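Local coordinates for organic hydroperoxide resistance protein OHRB (PDB 2BJO) that takes part in the resistance of Bacillus subtilis to organic hydroperoxides, probably by reducing them through a pair of redox-active thiols, at residues A15-S20 with D26-M31; G57-H62 with H116-Y121. The protein carries 3 engineered substitutions. One frame throughout, in Å; residues are numbered along the deposited sequence.

Overall arrangement
The two contacts illustrate how one helix can serve both a redox site and a dimer interface. Contact 1 is a beta hairpin near the surface, about 18 Å from the centre of the chain; contact 2 lies on the other side of that centre, about 11 Å from it, and holds Cys119, which is disulfide-bonded to Cys55. Their centres are 28 Å apart and their nearest atoms about 12 Å, so they do not touch. The second subunit relates them: Ile18 and Ile29 of contact 1 pack on Ala50 and Ala54 of its helix 44-65, whose counterpart in this chain supplies residues 57-62 to contact 2 and carries Cys55.

Contact 1: A15-S20 with D26-M31; sequences AGHITS and DFDIVM
His17 reaches across to strand 26-28, where two aspartates grip it. With CG trans to the backbone N (chi1 -175°), the ring swings over the neighbouring strand. His17 CB lies 3.8 Å from Phe27 O, and CG comes nearer to that oxygen, which sits over one face of the imidazole. CD2 passes near Phe27 O and Asp26 OD2, CE1 near Asp26 OD2 and Phe27 C. His17 ND1 donates to Asp28 OD1 at 2.9 Å, nearly in the ring plane but from above the carboxylate. His17 NE2 donates to Asp26 OD2 at 2.6 Å, with ring and carboxylate planes 89° apart. Both ring nitrogens are thus donors, which fixes the ring rotation and suggests, with two carboxylates at hand, a protonated imidazolium.

On the face of Ile18 and Phe27 the contacts are apolar. Ile18 CG1 packs 4.0 Å from Phe27 CB, while its CG2 meets Ile29 CD1. Ile18 packs on Ala50, Ile29 on Ala54 and Phe27 on Leu25, all of the second subunit. Ile18 and Phe27 exchange both backbone hydrogen bonds, and Ile29 N reaches Gly16 O at 2.9 Å. This is an antiparallel beta hairpin, with a polar clasp on the His17 face and a dimer-facing apolar surface behind it.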
loop_
_atom_site.group_PDB
_atom_site.type_symbol
_atom_site.label_atom_id
_atom_site.label_comp_id
_atom_site.label_asym_id
_atom_site.label_seq_id
_atom_site.Cartn_x
_atom_site.Cartn_y
_atom_site.Cartn_z
ATOM N N ALA A 15 14.501 -9.245 2.104
ATOM C CA ALA A 15 14.382 -10.374 3.023
ATOM C C ALA A 15 14.216 -9.798 4.421
ATOM O O ALA A 15 14.631 -10.433 5.387
ATOM C CB ALA A 15 15.592 -11.291 2.931
ATOM N N GLY A 16 13.608 -8.625 4.561
ATOM C CA GLY A 16 13.624 -7.967 5.863
ATOM C C GLY A 16 12.451 -8.228 6.791
ATOM O O GLY A 16 11.834 -9.301 6.837
ATOM N N HIS A 17 12.116 -7.194 7.552
ATOM C CA HIS A 17 10.980 -7.320 8.458
ATOM C C HIS A 17 10.321 -5.948 8.651
ATOM O O HIS A 17 11.008 -4.922 8.652
ATOM C CB HIS A 17 11.552 -7.940 9.735
ATOM C CG HIS A 17 10.533 -8.274 10.777
ATOM N ND1 HIS A 17 10.074 -9.559 10.975
ATOM C CD2 HIS A 17 9.871 -7.489 11.661
ATOM C CE1 HIS A 17 9.179 -9.551 11.950
ATOM N NE2 HIS A 17 9.031 -8.309 12.378
ATOM N N ILE A 18 9.006 -5.944 8.833
ATOM C CA ILE A 18 8.213 -4.750 9.075
ATOM C C ILE A 18 7.565 -4.855 10.447
ATOM O O ILE A 18 7.027 -5.911 10.811
ATOM C CB ILE A 18 7.096 -4.470 8.027
ATOM C CG1 ILE A 18 6.271 -5.724 7.713
ATOM C CG2 ILE A 18 7.683 -3.858 6.763
ATOM C CD1 ILE A 18 5.005 -5.414 6.949
ATOM N N THR A 19 7.644 -3.757 11.194
ATOM C CA THR A 19 6.884 -3.648 12.430
ATOM C C THR A 19 6.178 -2.290 12.475
ATOM O O THR A 19 6.813 -1.235 12.379
ATOM C CB THR A 19 7.793 -3.860 13.659
ATOM O OG1 THR A 19 8.559 -5.039 13.438
ATOM C CG2 THR A 19 6.970 -4.118 14.915
ATOM N N SER A 20 4.852 -2.290 12.599
ATOM C CA SER A 20 4.143 -1.017 12.738
ATOM C C SER A 20 4.537 -0.450 14.120
ATOM O O SER A 20 4.956 -1.172 15.032
ATOM C CB SER A 20 2.644 -1.160 12.493
ATOM O OG SER A 20 2.030 -2.009 13.452
ATOM N N ASP A 26 3.434 -7.034 11.993
ATOM C CA ASP A 26 4.727 -7.530 12.486
ATOM C C ASP A 26 5.054 -8.731 11.607
ATOM O O ASP A 26 4.583 -9.813 11.882
ATOM C CB ASP A 26 4.648 -7.861 13.973
ATOM C CG ASP A 26 6.005 -8.050 14.627
ATOM O OD1 ASP A 26 5.992 -8.341 15.834
ATOM O OD2 ASP A 26 7.080 -7.905 14.008
ATOM N N PHE A 27 5.819 -8.532 10.541
ATOM C CA PHE A 27 6.025 -9.588 9.562
ATOM C C PHE A 27 7.387 -9.520 8.919
ATOM O O PHE A 27 7.929 -8.437 8.696
ATOM C CB PHE A 27 5.079 -9.524 8.342
ATOM C CG PHE A 27 3.626 -9.514 8.675
ATOM C CD1 PHE A 27 2.956 -8.315 8.862
ATOM C CD2 PHE A 27 2.929 -10.712 8.801
ATOM C CE1 PHE A 27 1.596 -8.315 9.173
ATOM C CE2 PHE A 27 1.575 -10.748 9.116
ATOM C CZ PHE A 27 0.915 -9.536 9.308
ATOM N N ASP A 28 7.869 -10.716 8.596
ATOM C CA ASP A 28 8.955 -10.826 7.633
ATOM C C ASP A 28 8.468 -10.428 6.242
ATOM O O ASP A 28 7.294 -10.584 5.939
ATOM C CB ASP A 28 9.504 -12.242 7.529
ATOM C CG ASP A 28 10.069 -12.750 8.831
ATOM O OD1 ASP A 28 10.792 -11.980 9.470
ATOM O OD2 ASP A 28 9.808 -13.911 9.208
ATOM N N ILE A 29 9.409 -9.958 5.429
ATOM C CA ILE A 29 9.258 -9.675 4.016
ATOM C C ILE A 29 9.908 -10.884 3.365
ATOM O O ILE A 29 11.075 -11.185 3.640
ATOM C CB ILE A 29 9.913 -8.344 3.606
ATOM C CG1 ILE A 29 9.277 -7.179 4.397
ATOM C CG2 ILE A 29 9.840 -8.133 2.107
ATOM C CD1 ILE A 29 7.793 -6.877 4.132
ATOM N N VAL A 30 9.136 -11.553 2.516
ATOM C CA VAL A 30 9.595 -12.798 1.910
ATOM C C VAL A 30 9.749 -12.723 0.392
ATOM O O VAL A 30 9.103 -11.967 -0.316
ATOM C CB VAL A 30 8.674 -14.035 2.239
ATOM C CG1 VAL A 30 8.735 -14.379 3.732
ATOM C CG2 VAL A 30 7.218 -13.887 1.705
ATOM N N MET A 31 10.599 -13.611 -0.096
ATOM C CA MET A 31 10.973 -13.678 -1.500
ATOM C C MET A 31 10.104 -14.751 -2.142
ATOM O O MET A 31 9.432 -15.483 -1.408
ATOM C CB MET A 31 12.447 -14.057 -1.629
ATOM C CG MET A 31 13.287 -13.538 -0.470
ATOM S SD MET A 31 14.845 -12.876 -1.048
ATOM C CE MET A 31 14.135 -11.427 -1.848
#

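Contact 2: G57-H62 with H116-Y121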
loop_
_atom_site.group_PDB
_atom_site.type_symbol
_atom_site.label_atom_id
_atom_site.label_comp_id
_atom_site.label_asym_id
_atom_site.label_seq_id
_atom_site.Cartn_x
_atom_site.Cartn_y
_atom_site.Cartn_z
ATOM N N GLY A 57 -13.200 -0.504 -0.739
ATOM C CA GLY A 57 -14.352 -0.801 0.095
ATOM C C GLY A 57 -14.873 0.368 0.923
ATOM O O GLY A 57 -16.093 0.571 1.017
ATOM N N GLY A 58 -13.952 1.129 1.515
ATOM C CA GLY A 58 -14.332 2.326 2.258
ATOM C C GLY A 58 -14.964 3.374 1.363
ATOM O O GLY A 58 -15.951 4.020 1.725
ATOM N N ALA A 59 -14.374 3.536 0.179
ATOM C CA ALA A 59 -14.823 4.497 -0.814
ATOM C C ALA A 59 -16.189 4.102 -1.368
ATOM O O ALA A 59 -17.065 4.960 -1.544
ATOM C CB ALA A 59 -13.777 4.621 -1.877
ATOM N N LEU A 60 -16.371 2.806 -1.622
ATOM C CA LEU A 60 -17.636 2.272 -2.128
ATOM C C LEU A 60 -18.756 2.466 -1.082
ATOM O O LEU A 60 -19.878 2.876 -1.397
ATOM C CB LEU A 60 -17.390 0.823 -2.561
ATOM C CG LEU A 60 -18.521 0.165 -3.337
ATOM C CD1 LEU A 60 -18.744 0.734 -4.738
ATOM C CD2 LEU A 60 -18.287 -1.346 -3.343
ATOM N N GLU A 61 -18.439 2.203 0.182
ATOM C CA GLU A 61 -19.346 2.416 1.307
ATOM C C GLU A 61 -19.727 3.877 1.494
ATOM O O GLU A 61 -20.896 4.180 1.734
ATOM C CB GLU A 61 -18.697 1.955 2.613
ATOM C CG GLU A 61 -19.463 2.173 3.894
ATOM C CD GLU A 61 -18.583 1.750 5.054
ATOM O OE1 GLU A 61 -18.872 0.732 5.689
ATOM O OE2 GLU A 61 -17.564 2.401 5.337
ATOM N N HIS A 62 -18.744 4.769 1.400
ATOM C CA HIS A 62 -19.023 6.205 1.472
ATOM C C HIS A 62 -19.896 6.699 0.305
ATOM O O HIS A 62 -20.773 7.508 0.516
ATOM C CB HIS A 62 -17.689 6.978 1.551
ATOM C CG HIS A 62 -17.850 8.464 1.585
ATOM N ND1 HIS A 62 -18.087 9.221 0.454
ATOM C CD2 HIS A 62 -17.828 9.336 2.619
ATOM C CE1 HIS A 62 -18.204 10.494 0.782
ATOM N NE2 HIS A 62 -18.044 10.586 2.090
ATOM N N HIS A 116 -13.884 4.910 -7.400
ATOM C CA HIS A 116 -12.576 5.075 -8.017
ATOM C C HIS A 116 -12.152 6.532 -8.073
ATOM O O HIS A 116 -10.973 6.819 -8.149
ATOM C CB HIS A 116 -12.582 4.487 -9.430
ATOM C CG HIS A 116 -11.224 4.209 -9.988
ATOM N ND1 HIS A 116 -10.867 4.516 -11.286
ATOM C CD2 HIS A 116 -10.131 3.652 -9.426
ATOM C CE1 HIS A 116 -9.618 4.155 -11.499
ATOM N NE2 HIS A 116 -9.149 3.621 -10.388
ATOM N N GLU A 117 -13.092 7.465 -8.067
ATOM C CA GLU A 117 -12.736 8.877 -8.072
ATOM C C GLU A 117 -12.439 9.316 -6.631
ATOM O O GLU A 117 -11.610 10.201 -6.422
ATOM C CB GLU A 117 -13.800 9.688 -8.848
ATOM C CG GLU A 117 -14.260 9.193 -10.259
ATOM C CD GLU A 117 -13.328 8.319 -11.146
ATOM O OE1 GLU A 117 -13.786 7.296 -11.738
ATOM O OE2 GLU A 117 -12.113 8.588 -11.300
ATOM N N PHE A 118 -13.056 8.711 -5.615
ATOM C CA PHE A 118 -12.850 9.053 -4.198
ATOM C C PHE A 118 -11.680 8.401 -3.439
ATOM O O PHE A 118 -11.010 9.090 -2.679
ATOM C CB PHE A 118 -14.184 8.783 -3.485
ATOM C CG PHE A 118 -14.219 9.045 -2.010
ATOM C CD1 PHE A 118 -14.861 10.172 -1.516
ATOM C CD2 PHE A 118 -13.632 8.166 -1.100
ATOM C CE1 PHE A 118 -14.914 10.435 -0.136
ATOM C CE2 PHE A 118 -13.686 8.426 0.258
ATOM C CZ PHE A 118 -14.321 9.550 0.751
ATOM N N CYS A 119 -11.455 7.099 -3.623
ATOM C CA CYS A 119 -10.436 6.306 -2.943
ATOM C C CYS A 119 -9.071 6.952 -3.056
ATOM O O CYS A 119 -8.575 7.116 -4.177
ATOM C CB CYS A 119 -10.355 4.881 -3.504
ATOM S SG CYS A 119 -8.972 3.790 -3.013
ATOM N N PRO A 120 -8.512 7.372 -1.907
ATOM C CA PRO A 120 -7.156 7.911 -1.973
ATOM C C PRO A 120 -6.111 7.065 -2.720
ATOM O O PRO A 120 -5.224 7.663 -3.304
ATOM C CB PRO A 120 -6.810 8.072 -0.479
ATOM C CG PRO A 120 -8.109 8.430 0.162
ATOM C CD PRO A 120 -9.036 7.463 -0.528
ATOM N N TYR A 121 -6.155 5.736 -2.730
ATOM C CA TYR A 121 -5.178 4.942 -3.502
ATOM C C TYR A 121 -5.334 5.141 -5.018
ATOM O O TYR A 121 -4.328 5.130 -5.736
ATOM C CB TYR A 121 -5.220 3.445 -3.206
ATOM C CG TYR A 121 -4.514 2.853 -2.009
ATOM C CD1 TYR A 121 -3.801 1.664 -2.143
ATOM C CD2 TYR A 121 -4.565 3.439 -0.750
ATOM C CE1 TYR A 121 -3.144 1.059 -1.063
ATOM C CE2 TYR A 121 -3.930 2.865 0.339
ATOM C CZ TYR A 121 -3.225 1.673 0.172
ATOM O OH TYR A 121 -2.605 1.134 1.262
#
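Ala59 sets its methyl against both Phe118 and Cys119, and here the contact between helix 44-65 and the end of helix 105-118 is tight. Ala59 CB lies 3.6 Å from Phe118 CD2 and 3.8 Å from Cys119 CB, and Ala115 of helix 105-118 also touches it. A residue this small lets the backbones come close: the CA atoms of Ala59 and Cys119 are only 5.2 Å apart. Ala59 and Cys119 form the buried side of the contact.

One turn on, the packing passes to a pair of rings that, although close, lie on the partly exposed side. His62 and Phe118 form an offset stack, with centroids 4.3 Å apart and planes inclined by 24°. Phe118 CE1 stands over one face of the imidazole, 3.4 Å from His62 CE1 and equally near ND1. With CG trans to the backbone N (chi1 179°), the phenyl extends toward helix 44-65, bringing CD2 to the Ala59 methyl and CE1 and CZ to His62. Here the hold comes from van der Waals and stacking forces alone, with no polar bond between the two segments.

Cys119 stands between two helices, as the first residue to leave helix 105-118 and the N-cap of helix 120-125. Its SG is joined to Cys55 SG on helix 44-65, whose next turn bears Ala59. The covalent bond and the Ala59 packing therefore clamp the same two elements together. A disulfide at this junction means that the thiols have been oxidised, consistent with the oxidised state of the cysteine pair that Ohr proteins probably use to reduce peroxides.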